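Local coordinates for GDSL-like protein (Collinsella aerofaciens ATCC 25986, PDB 7BXD) that is probably an acyl-hydrolase of the SGNH/GDSL lipase family, expected to cleave ester bonds in its substrates, at residues R76-K80 against A124-A130; L91-D96 against T137-S142; A98-F104 against A145-T151. All blocks are in the same frame, centred on the assembly; numbering follows the deposited sequence.

Contact 1: residues R76-K80 against A124-A130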
loop_
_atom_site.group_PDB
_atom_site.type_symbol
_atom_site.label_atom_id
_atom_site.label_comp_id
_atom_site.label_asym_id
_atom_site.label_seq_id
_atom_site.Cartn_x
_atom_site.Cartn_y
_atom_site.Cartn_z
ATOM N N ARG A 76 4.962 3.863 7.741
ATOM C CA ARG A 76 3.588 3.693 8.214
ATOM C C ARG A 76 2.732 4.753 7.550
ATOM O O ARG A 76 3.199 5.861 7.283
ATOM C CB ARG A 76 3.494 3.921 9.741
ATOM C CG ARG A 76 4.214 2.896 10.633
ATOM C CD ARG A 76 5.713 3.071 10.564
ATOM N NE ARG A 76 6.463 2.365 11.610
ATOM C CZ ARG A 76 6.809 2.915 12.780
ATOM N NH1 ARG A 76 6.394 4.135 13.110
ATOM N NH2 ARG A 76 7.582 2.249 13.648
ATOM N N ILE A 77 1.448 4.447 7.339
ATOM C CA ILE A 77 0.536 5.508 6.911
ATOM C C ILE A 77 0.513 6.631 7.941
ATOM O O ILE A 77 0.626 7.821 7.594
ATOM C CB ILE A 77 -0.859 4.940 6.608
ATOM C CG1 ILE A 77 -0.786 4.099 5.313
ATOM C CG2 ILE A 77 -1.904 6.069 6.439
ATOM C CD1 ILE A 77 -2.103 3.469 4.879
ATOM N N ALA A 78 0.392 6.271 9.231
ATOM C CA ALA A 78 0.218 7.253 10.296
ATOM C C ALA A 78 1.538 7.753 10.869
ATOM O O ALA A 78 2.566 7.049 10.876
ATOM C CB ALA A 78 -0.580 6.662 11.444
ATOM N N ILE A 79 1.482 8.982 11.409
ATOM C CA ILE A 79 2.611 9.540 12.143
ATOM C C ILE A 79 2.799 8.781 13.443
ATOM O O ILE A 79 1.827 8.468 14.137
ATOM C CB ILE A 79 2.365 11.026 12.483
ATOM C CG1 ILE A 79 2.039 11.828 11.230
ATOM C CG2 ILE A 79 3.578 11.590 13.218
ATOM C CD1 ILE A 79 1.772 13.313 11.523
ATOM N N LYS A 80 4.056 8.540 13.810
ATOM C CA LYS A 80 4.417 7.976 15.108
ATOM C C LYS A 80 5.769 8.555 15.513
ATOM O O LYS A 80 6.615 8.818 14.655
ATOM C CB LYS A 80 4.441 6.431 15.066
ATOM C CG LYS A 80 4.337 5.778 16.443
ATOM C CD LYS A 80 4.260 4.267 16.372
ATOM C CE LYS A 80 4.016 3.696 17.769
ATOM N NZ LYS A 80 4.500 2.307 17.980
ATOM N N ALA A 124 -3.729 12.399 12.898
ATOM C CA ALA A 124 -2.867 11.683 11.963
ATOM C C ALA A 124 -1.931 10.691 12.641
ATOM O O ALA A 124 -1.231 9.959 11.928
ATOM C CB ALA A 124 -2.082 12.684 11.108
ATOM N N HIS A 125 -1.919 10.627 13.975
ATOM C CA HIS A 125 -1.268 9.543 14.706
ATOM C C HIS A 125 -2.163 8.315 14.868
ATOM O O HIS A 125 -1.673 7.279 15.332
ATOM C CB HIS A 125 -0.844 10.012 16.102
ATOM C CG HIS A 125 0.139 11.126 16.072
ATOM N ND1 HIS A 125 -0.256 12.443 15.993
ATOM C CD2 HIS A 125 1.490 11.135 16.097
ATOM C CE1 HIS A 125 0.814 13.222 16.005
ATOM N NE2 HIS A 125 1.888 12.451 16.037
ATOM N N GLU A 126 -3.461 8.415 14.571
ATOM C CA GLU A 126 -4.353 7.263 14.599
ATOM C C GLU A 126 -4.548 6.783 13.166
ATOM O O GLU A 126 -4.514 7.580 12.229
ATOM C CB GLU A 126 -5.711 7.634 15.202
ATOM C CG GLU A 126 -5.697 7.897 16.693
ATOM C CD GLU A 126 -7.059 8.291 17.251
ATOM O OE1 GLU A 126 -7.945 8.729 16.487
ATOM O OE2 GLU A 126 -7.228 8.206 18.505
ATOM N N PHE A 127 -4.761 5.476 12.985
ATOM C CA PHE A 127 -4.898 4.970 11.627
ATOM C C PHE A 127 -6.084 5.593 10.905
ATOM O O PHE A 127 -5.963 6.008 9.744
ATOM C CB PHE A 127 -5.013 3.456 11.634
ATOM C CG PHE A 127 -4.797 2.857 10.276
ATOM C CD1 PHE A 127 -3.527 2.870 9.679
ATOM C CD2 PHE A 127 -5.855 2.254 9.589
ATOM C CE1 PHE A 127 -3.336 2.316 8.439
ATOM C CE2 PHE A 127 -5.636 1.698 8.350
ATOM C CZ PHE A 127 -4.379 1.725 7.778
ATOM N N TYR A 128 -7.257 5.622 11.553
ATOM C CA TYR A 128 -8.423 6.250 10.909
ATOM C C TYR A 128 -8.112 7.680 10.508
ATOM O O TYR A 128 -8.515 8.135 9.426
ATOM C CB TYR A 128 -9.664 6.233 11.817
ATOM C CG TYR A 128 -10.495 4.966 11.795
ATOM C CD1 TYR A 128 -11.457 4.762 10.802
ATOM C CD2 TYR A 128 -10.386 4.007 12.806
ATOM C CE1 TYR A 128 -12.282 3.657 10.805
ATOM C CE2 TYR A 128 -11.198 2.882 12.806
ATOM C CZ TYR A 128 -12.138 2.705 11.802
ATOM O OH TYR A 128 -12.916 1.558 11.804
ATOM N N GLY A 129 -7.473 8.439 11.401
ATOM C CA GLY A 129 -7.211 9.837 11.123
ATOM C C GLY A 129 -6.167 10.039 10.051
ATOM O O GLY A 129 -6.249 11.003 9.278
ATOM N N ALA A 130 -5.172 9.146 9.973
ATOM C CA ALA A 130 -4.160 9.259 8.938
ATOM C C ALA A 130 -4.731 8.962 7.555
ATOM O O ALA A 130 -4.384 9.646 6.571
ATOM C CB ALA A 130 -2.992 8.333 9.264
HETATM O O HOH W 1 0.908 6.610 15.843
#

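Contact 2: residues L91-D96 against T137-S142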
loop_
_atom_site.group_PDB
_atom_site.type_symbol
_atom_site.label_atom_id
_atom_site.label_comp_id
_atom_site.label_asym_id
_atom_site.label_seq_id
_atom_site.Cartn_x
_atom_site.Cartn_y
_atom_site.Cartn_z
ATOM N N LEU A 91 3.663 13.060 2.104
ATOM C CA LEU A 91 2.762 13.365 0.988
ATOM C C LEU A 91 3.148 14.665 0.264
ATOM O O LEU A 91 3.125 14.736 -0.975
ATOM C CB LEU A 91 1.319 13.412 1.492
ATOM C CG LEU A 91 0.275 13.871 0.477
ATOM C CD1 LEU A 91 0.234 12.966 -0.733
ATOM C CD2 LEU A 91 -1.080 13.915 1.171
ATOM N N ASP A 92 3.456 15.728 1.016
ATOM C CA ASP A 92 3.654 17.006 0.351
ATOM C C ASP A 92 4.853 16.988 -0.582
ATOM O O ASP A 92 4.932 17.833 -1.496
ATOM C CB ASP A 92 3.857 18.141 1.364
ATOM C CG ASP A 92 3.635 19.535 0.764
ATOM O OD1 ASP A 92 2.503 19.810 0.294
ATOM O OD2 ASP A 92 4.570 20.364 0.790
ATOM N N GLY A 93 5.787 16.048 -0.379
ATOM C CA GLY A 93 6.983 15.931 -1.190
ATOM C C GLY A 93 6.890 15.019 -2.393
ATOM O O GLY A 93 7.897 14.859 -3.102
ATOM N N ILE A 94 5.736 14.377 -2.649
ATOM C CA ILE A 94 5.587 13.522 -3.835
ATOM C C ILE A 94 4.948 14.334 -4.954
ATOM O O ILE A 94 4.405 15.421 -4.756
ATOM C CB ILE A 94 4.818 12.213 -3.552
ATOM C CG1 ILE A 94 3.298 12.437 -3.478
ATOM C CG2 ILE A 94 5.356 11.523 -2.282
ATOM C CD1 ILE A 94 2.494 11.141 -3.242
ATOM N N ASP A 95 5.045 13.821 -6.178
ATOM C CA ASP A 95 4.491 14.507 -7.342
ATOM C C ASP A 95 3.014 14.832 -7.122
ATOM O O ASP A 95 2.230 13.950 -6.731
ATOM C CB ASP A 95 4.636 13.567 -8.548
ATOM C CG ASP A 95 4.113 14.157 -9.834
ATOM O OD1 ASP A 95 3.976 15.404 -9.957
ATOM O OD2 ASP A 95 3.856 13.346 -10.767
ATOM N N ASP A 96 2.631 16.100 -7.334
ATOM C CA ASP A 96 1.226 16.497 -7.222
ATOM C C ASP A 96 0.494 16.564 -8.556
ATOM O O ASP A 96 -0.706 16.875 -8.582
ATOM C CB ASP A 96 1.071 17.825 -6.459
ATOM C CG ASP A 96 1.591 19.037 -7.236
ATOM O OD1 ASP A 96 1.855 18.932 -8.457
ATOM O OD2 ASP A 96 1.699 20.114 -6.606
ATOM N N THR A 137 -6.046 15.357 1.712
ATOM C CA THR A 137 -4.911 16.190 1.319
ATOM C C THR A 137 -4.470 15.875 -0.113
ATOM O O THR A 137 -4.076 16.777 -0.871
ATOM C CB THR A 137 -3.782 16.041 2.346
ATOM O OG1 THR A 137 -4.317 16.347 3.639
ATOM C CG2 THR A 137 -2.626 17.002 2.047
ATOM N N ILE A 138 -4.534 14.598 -0.519
ATOM C CA ILE A 138 -4.316 14.276 -1.928
ATOM C C ILE A 138 -5.319 15.040 -2.778
ATOM O O ILE A 138 -4.969 15.607 -3.825
ATOM C CB ILE A 138 -4.406 12.756 -2.168
ATOM C CG1 ILE A 138 -3.190 12.037 -1.559
ATOM C CG2 ILE A 138 -4.560 12.442 -3.671
ATOM C CD1 ILE A 138 -3.320 10.511 -1.469
ATOM N N THR A 139 -6.589 15.073 -2.343
ATOM C CA THR A 139 -7.600 15.752 -3.133
ATOM C C THR A 139 -7.328 17.252 -3.192
ATOM O O THR A 139 -7.489 17.877 -4.245
ATOM C CB THR A 139 -9.000 15.444 -2.593
ATOM O OG1 THR A 139 -9.200 14.024 -2.568
ATOM C CG2 THR A 139 -10.055 16.097 -3.497
ATOM N N ALA A 140 -6.866 17.837 -2.081
ATOM C CA ALA A 140 -6.589 19.271 -2.075
ATOM C C ALA A 140 -5.455 19.621 -3.024
ATOM O O ALA A 140 -5.506 20.668 -3.687
ATOM C CB ALA A 140 -6.282 19.733 -0.645
ATOM N N ARG A 141 -4.413 18.786 -3.087
ATOM C CA ARG A 141 -3.250 19.139 -3.882
ATOM C C ARG A 141 -3.361 18.640 -5.315
ATOM O O ARG A 141 -2.653 19.138 -6.196
ATOM C CB ARG A 141 -2.001 18.607 -3.186
ATOM C CG ARG A 141 -1.806 17.104 -3.277
ATOM C CD ARG A 141 -0.826 16.582 -2.210
ATOM N NE ARG A 141 0.541 17.104 -2.415
ATOM C CZ ARG A 141 1.479 16.529 -3.164
ATOM N NH1 ARG A 141 1.228 15.395 -3.811
ATOM N NH2 ARG A 141 2.682 17.118 -3.295
ATOM N N SER A 142 -4.245 17.674 -5.576
ATOM C CA SER A 142 -4.380 17.037 -6.887
ATOM C C SER A 142 -5.869 16.864 -7.168
ATOM O O SER A 142 -6.362 15.740 -7.273
ATOM C CB SER A 142 -3.670 15.680 -6.883
ATOM O OG SER A 142 -2.306 15.815 -6.509
HETATM O O HOH W 2 1.605 19.854 -2.079
HETATM O O HOH W 3 -0.825 21.173 -5.716
HETATM O O HOH W 4 -2.197 19.629 -9.102
#

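Contact 3: residues A98-F104 against A145-T151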
loop_
_atom_site.group_PDB
_atom_site.type_symbol
_atom_site.label_atom_id
_atom_site.label_comp_id
_atom_site.label_asym_id
_atom_site.label_seq_id
_atom_site.Cartn_x
_atom_site.Cartn_y
_atom_site.Cartn_z
ATOM N N ALA A 98 0.225 14.059 -11.044
ATOM C CA ALA A 98 -0.128 12.825 -11.723
ATOM C C ALA A 98 -1.633 12.761 -12.001
ATOM O O ALA A 98 -2.453 13.463 -11.385
ATOM C CB ALA A 98 0.279 11.623 -10.874
ATOM N N ASP A 99 -2.007 11.866 -12.915
ATOM C CA ASP A 99 -3.413 11.660 -13.255
ATOM C C ASP A 99 -4.105 10.676 -12.329
ATOM O O ASP A 99 -5.319 10.785 -12.119
ATOM C CB ASP A 99 -3.500 11.145 -14.694
ATOM C CG ASP A 99 -2.827 12.091 -15.665
ATOM O OD1 ASP A 99 -3.274 13.253 -15.785
ATOM O OD2 ASP A 99 -1.829 11.688 -16.283
ATOM N N VAL A 100 -3.364 9.702 -11.796
ATOM C CA VAL A 100 -3.915 8.696 -10.894
ATOM C C VAL A 100 -2.945 8.557 -9.732
ATOM O O VAL A 100 -1.720 8.495 -9.943
ATOM C CB VAL A 100 -4.055 7.340 -11.624
ATOM C CG1 VAL A 100 -4.640 6.251 -10.712
ATOM C CG2 VAL A 100 -4.885 7.466 -12.911
ATOM N N TYR A 101 -3.488 8.488 -8.516
ATOM C CA TYR A 101 -2.730 8.169 -7.312
ATOM C C TYR A 101 -3.165 6.802 -6.825
ATOM O O TYR A 101 -4.370 6.551 -6.661
ATOM C CB TYR A 101 -2.964 9.203 -6.197
ATOM C CG TYR A 101 -2.231 10.464 -6.569
ATOM C CD1 TYR A 101 -2.777 11.349 -7.478
ATOM C CD2 TYR A 101 -0.916 10.705 -6.122
ATOM C CE1 TYR A 101 -2.059 12.461 -7.934
ATOM C CE2 TYR A 101 -0.178 11.795 -6.575
ATOM C CZ TYR A 101 -0.752 12.660 -7.490
ATOM O OH TYR A 101 -0.052 13.720 -8.000
ATOM N N VAL A 102 -2.187 5.927 -6.586
ATOM C CA VAL A 102 -2.419 4.582 -6.046
ATOM C C VAL A 102 -1.732 4.536 -4.691
ATOM O O VAL A 102 -0.498 4.642 -4.618
ATOM C CB VAL A 102 -1.863 3.496 -6.985
ATOM C CG1 VAL A 102 -2.051 2.121 -6.365
ATOM C CG2 VAL A 102 -2.548 3.564 -8.359
ATOM N N VAL A 103 -2.518 4.421 -3.605
ATOM C CA VAL A 103 -1.976 4.451 -2.240
ATOM C C VAL A 103 -2.072 3.041 -1.682
ATOM O O VAL A 103 -3.176 2.486 -1.585
ATOM C CB VAL A 103 -2.732 5.453 -1.349
ATOM C CG1 VAL A 103 -2.107 5.467 0.040
ATOM C CG2 VAL A 103 -2.740 6.858 -1.982
ATOM N N PHE A 104 -0.925 2.464 -1.307
ATOM C CA PHE A 104 -0.822 1.058 -0.923
ATOM C C PHE A 104 0.019 0.994 0.346
ATOM O O PHE A 104 1.239 1.145 0.286
ATOM C CB PHE A 104 -0.144 0.347 -2.098
ATOM C CG PHE A 104 0.081 -1.150 -1.943
ATOM C CD1 PHE A 104 -0.763 -1.976 -1.197
ATOM C CD2 PHE A 104 1.147 -1.734 -2.644
ATOM C CE1 PHE A 104 -0.550 -3.348 -1.146
ATOM C CE2 PHE A 104 1.368 -3.108 -2.585
ATOM C CZ PHE A 104 0.516 -3.914 -1.828
ATOM N N ALA A 145 -7.147 14.545 -10.048
ATOM C CA ALA A 145 -6.632 13.193 -10.194
ATOM C C ALA A 145 -7.656 12.165 -9.707
ATOM O O ALA A 145 -8.554 12.453 -8.891
ATOM C CB ALA A 145 -5.356 13.010 -9.368
ATOM N N LYS A 146 -7.523 10.940 -10.223
ATOM C CA LYS A 146 -8.240 9.800 -9.664
ATOM C C LYS A 146 -7.399 9.242 -8.522
ATOM O O LYS A 146 -6.165 9.297 -8.561
ATOM C CB LYS A 146 -8.447 8.727 -10.744
ATOM C CG LYS A 146 -9.675 8.970 -11.662
ATOM C CD LYS A 146 -9.879 10.267 -12.262
ATOM C CE LYS A 146 -10.688 10.030 -13.533
ATOM N NZ LYS A 146 -10.250 10.994 -14.560
ATOM N N LEU A 147 -8.056 8.732 -7.506
ATOM C CA LEU A 147 -7.400 8.175 -6.321
ATOM C C LEU A 147 -7.953 6.787 -6.067
ATOM O O LEU A 147 -9.180 6.594 -5.982
ATOM C CB LEU A 147 -7.696 9.081 -5.122
ATOM C CG LEU A 147 -7.240 8.597 -3.744
ATOM C CD1 LEU A 147 -5.727 8.340 -3.711
ATOM C CD2 LEU A 147 -7.653 9.632 -2.671
ATOM N N VAL A 148 -7.049 5.817 -5.925
ATOM C CA VAL A 148 -7.415 4.426 -5.672
ATOM C C VAL A 148 -6.562 3.964 -4.499
ATOM O O VAL A 148 -5.332 4.135 -4.517
ATOM C CB VAL A 148 -7.140 3.541 -6.912
ATOM C CG1 VAL A 148 -7.483 2.094 -6.639
ATOM C CG2 VAL A 148 -7.887 4.035 -8.155
ATOM N N PHE A 149 -7.191 3.352 -3.501
ATOM C CA PHE A 149 -6.445 2.739 -2.405
ATOM C C PHE A 149 -6.351 1.239 -2.663
ATOM O O PHE A 149 -7.273 0.624 -3.205
ATOM C CB PHE A 149 -7.115 2.965 -1.038
ATOM C CG PHE A 149 -6.601 4.173 -0.306
ATOM C CD1 PHE A 149 -6.763 5.455 -0.842
ATOM C CD2 PHE A 149 -5.919 4.029 0.904
ATOM C CE1 PHE A 149 -6.266 6.560 -0.148
ATOM C CE2 PHE A 149 -5.449 5.154 1.593
ATOM C CZ PHE A 149 -5.617 6.417 1.067
ATOM N N MET A 150 -5.236 0.643 -2.238
ATOM C CA MET A 150 -5.074 -0.809 -2.247
ATOM C C MET A 150 -4.831 -1.265 -0.825
ATOM O O MET A 150 -3.944 -0.752 -0.141
ATOM C CB MET A 150 -3.905 -1.241 -3.167
ATOM C CG MET A 150 -4.012 -0.590 -4.539
ATOM S SD MET A 150 -3.153 -1.453 -5.873
ATOM C CE MET A 150 -1.460 -1.358 -5.271
ATOM N N THR A 151 -5.636 -2.205 -0.355
ATOM C CA THR A 151 -5.475 -2.684 1.015
ATOM C C THR A 151 -4.148 -3.434 1.157
ATOM O O THR A 151 -3.663 -4.040 0.193
ATOM C CB THR A 151 -6.649 -3.572 1.401
ATOM O OG1 THR A 151 -6.739 -4.612 0.415
ATOM C CG2 THR A 151 -7.967 -2.801 1.478
HETATM O O HOH W 5 -3.399 1.600 1.144
#

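Contact 1: residues R76-K80 against A124-A130
Ile77, Ala78 and Ile79 make a partly buried loop-to-helix contact, packing against the turn and first helical residues at the start of helix 127-141; their own loop follows strand 66-71 and precedes helix 87-90. The direct polar link is a backbone hydrogen bond from Ile79 N to Ala124 O, 2.9 Å long and bent to 149° at the hydrogen. Beside it the carbonyl oxygen of Ile79 receives a CA-H...O contact from His125 CA at 3.3 Å. A water completes this polar strip, donating to Ile79 O at 2.7 Å and to His125 O at an equal distance, so the two carbonyls are joined without a direct bond between them. The imidazole of His125 passes obliquely across Ile79: CB of the isoleucine sits over one ring face, 4.0 Å from the centroid and 26° off the normal, a CH-pi contact displaced toward the rim. With CG2 of Ile79 anti to the backbone N (chi1, measured to CG1, is -55°), this methyl is carried to NE2 and CD2 of the ring, while CD1 turns to the Ala124 methyl.

In this SGNH-type fold the loop after strand 66-71 of the parallel sheet thus packs on the start of the helix that leads into strand 146-150. OD1 of Asp109 in helix 107-111 accepts Ile77 N-H and OD2 accepts Ala78 N-H, tying the loop to that helix as well. Glu126 occupies the N-cap position of helix 127-141, and its carbonyl accepts Ala130 N in the first turn. Methyl packing follows that turn: Ala78 CB lies 3.7 Å from Ala130 CB, and Ile77 CG2 meets the same Ala130 CB at 3.8 Å. The other branch of Ile77 ends with CD1 3.9 Å from CE1 of the Phe127 ring, which Tyr179 meets edge-to-face.

Contact 2: residues L91-D96 against T137-S142
Asp96 and Ser142 approach to 5.6 Å between their CA atoms, whereas Leu91 and Ile138 are 7.7 Å apart: the irregular 91-96 backbone converges on the C-terminal end of helix 127-141. Ser142, the first residue to leave helical geometry, donates its hydroxyl proton from OG to Asp96 O at 2.8 Å, with the donor tilted out of the carbonyl plane.

Arg141 does most of the bridging. Its CG lies between the backbone N and the carbonyl carbon (chi1 74°), and a bend about CG-CD (chi3 -65°) brings the guanidinium into the curve of the loop. There NH2 donates to Ile94 O at 2.8 Å and 162°, the acceptor lying in the guanidinium plane; NH1 adds weak bonds to Ile94 O and Asp95 O. Leu91 O sits 3.2 Å above the guanidinium plane over its centre, where no N-H points at it, and Asp96 CB covers the opposite face. The arginine thus ties the connection between helix 87-90 and strand 100-104 to the end of the crossover helix of the SGNH fold, which runs antiparallel to the sheet strands. Its NE donates to a water held by Asp92 OD1, while the Asp92 and Asp96 carboxylates remain beyond salt-bridge range; their charge probably still favours the cation. Inward, Leu91 CD1 meets Ile138 CG1 at 3.6 Å, and its CD2 rests against Thr137 CG2.

Contact 3: residues A98-F104 against A145-T151
Val103 O takes the N-H of Met150 at 2.8 Å, and a water lies 2.9 Å from Val103 O and 2.7 Å from Met150 O. The same Val103 oxygen meets Phe149 CA in a CA-H...O contact. Four further bonds run along the pair: Lys146 N to Asp99 O, Tyr101 N to Lys146 O, Val148 N to Tyr101 O and Val103 N to Val148 O. None is longer than 3.0 Å, and the strand axes diverge by just 16°, the pattern of neighbouring parallel strands. Strands 100-104 and 146-150 are the third and fourth of the 2-1-3-4-5 parallel sheet at the centre of the SGNH fold. Strand 30-35 adjoins the far side of 100-104, and helix 127-141 is the main helix of the beta-alpha-beta crossover between the two strands of this contact.

On the face turned to that helix, Val103 CB stands over the centre of the Phe149 ring, 3.8 Å from its centroid and 7° off the normal, while Val103 CG2 touches Leu147 CD1. Tyr101 presents a ring edge to Ala145 CB, and its hydroxyl oxygen accepts Ala98 N at 3.1 Å as well as bonding to Asp95 O. On the other face the Met150 chain, bent about its CG-SD bond (chi3 -62°), brings CE over the Phe104 ring at 4.0 Å from the centroid, a CH-pi contact, with SD above the same ring at a longer 5.4 Å from the centroid as a Met-aromatic contact; CE also meets Val102 CG1.

How the contacts relate
Contact 3 is the buried core of the trio, its centre about 10 Å from the centre of the chain, and its cohesion comes from regular backbone bonds with apolar packing on both sheet faces. Contacts 1 and 2 lie farther out and are partly open to solvent. They use the opposite ends of helix 127-141, the start in contact 1 and the finish in contact 2, their centres about 17 Å apart. Their chemistry differs accordingly: methyl groups and one backbone bond in contact 1, a cation held by carbonyls in contact 2. Contacts 2 and 3 touch directly, through Ile138 CD1 on Val103 CG2 and through the Tyr101 hydroxyl, which reaches carbonyls of 91-96; contact 1 touches neither.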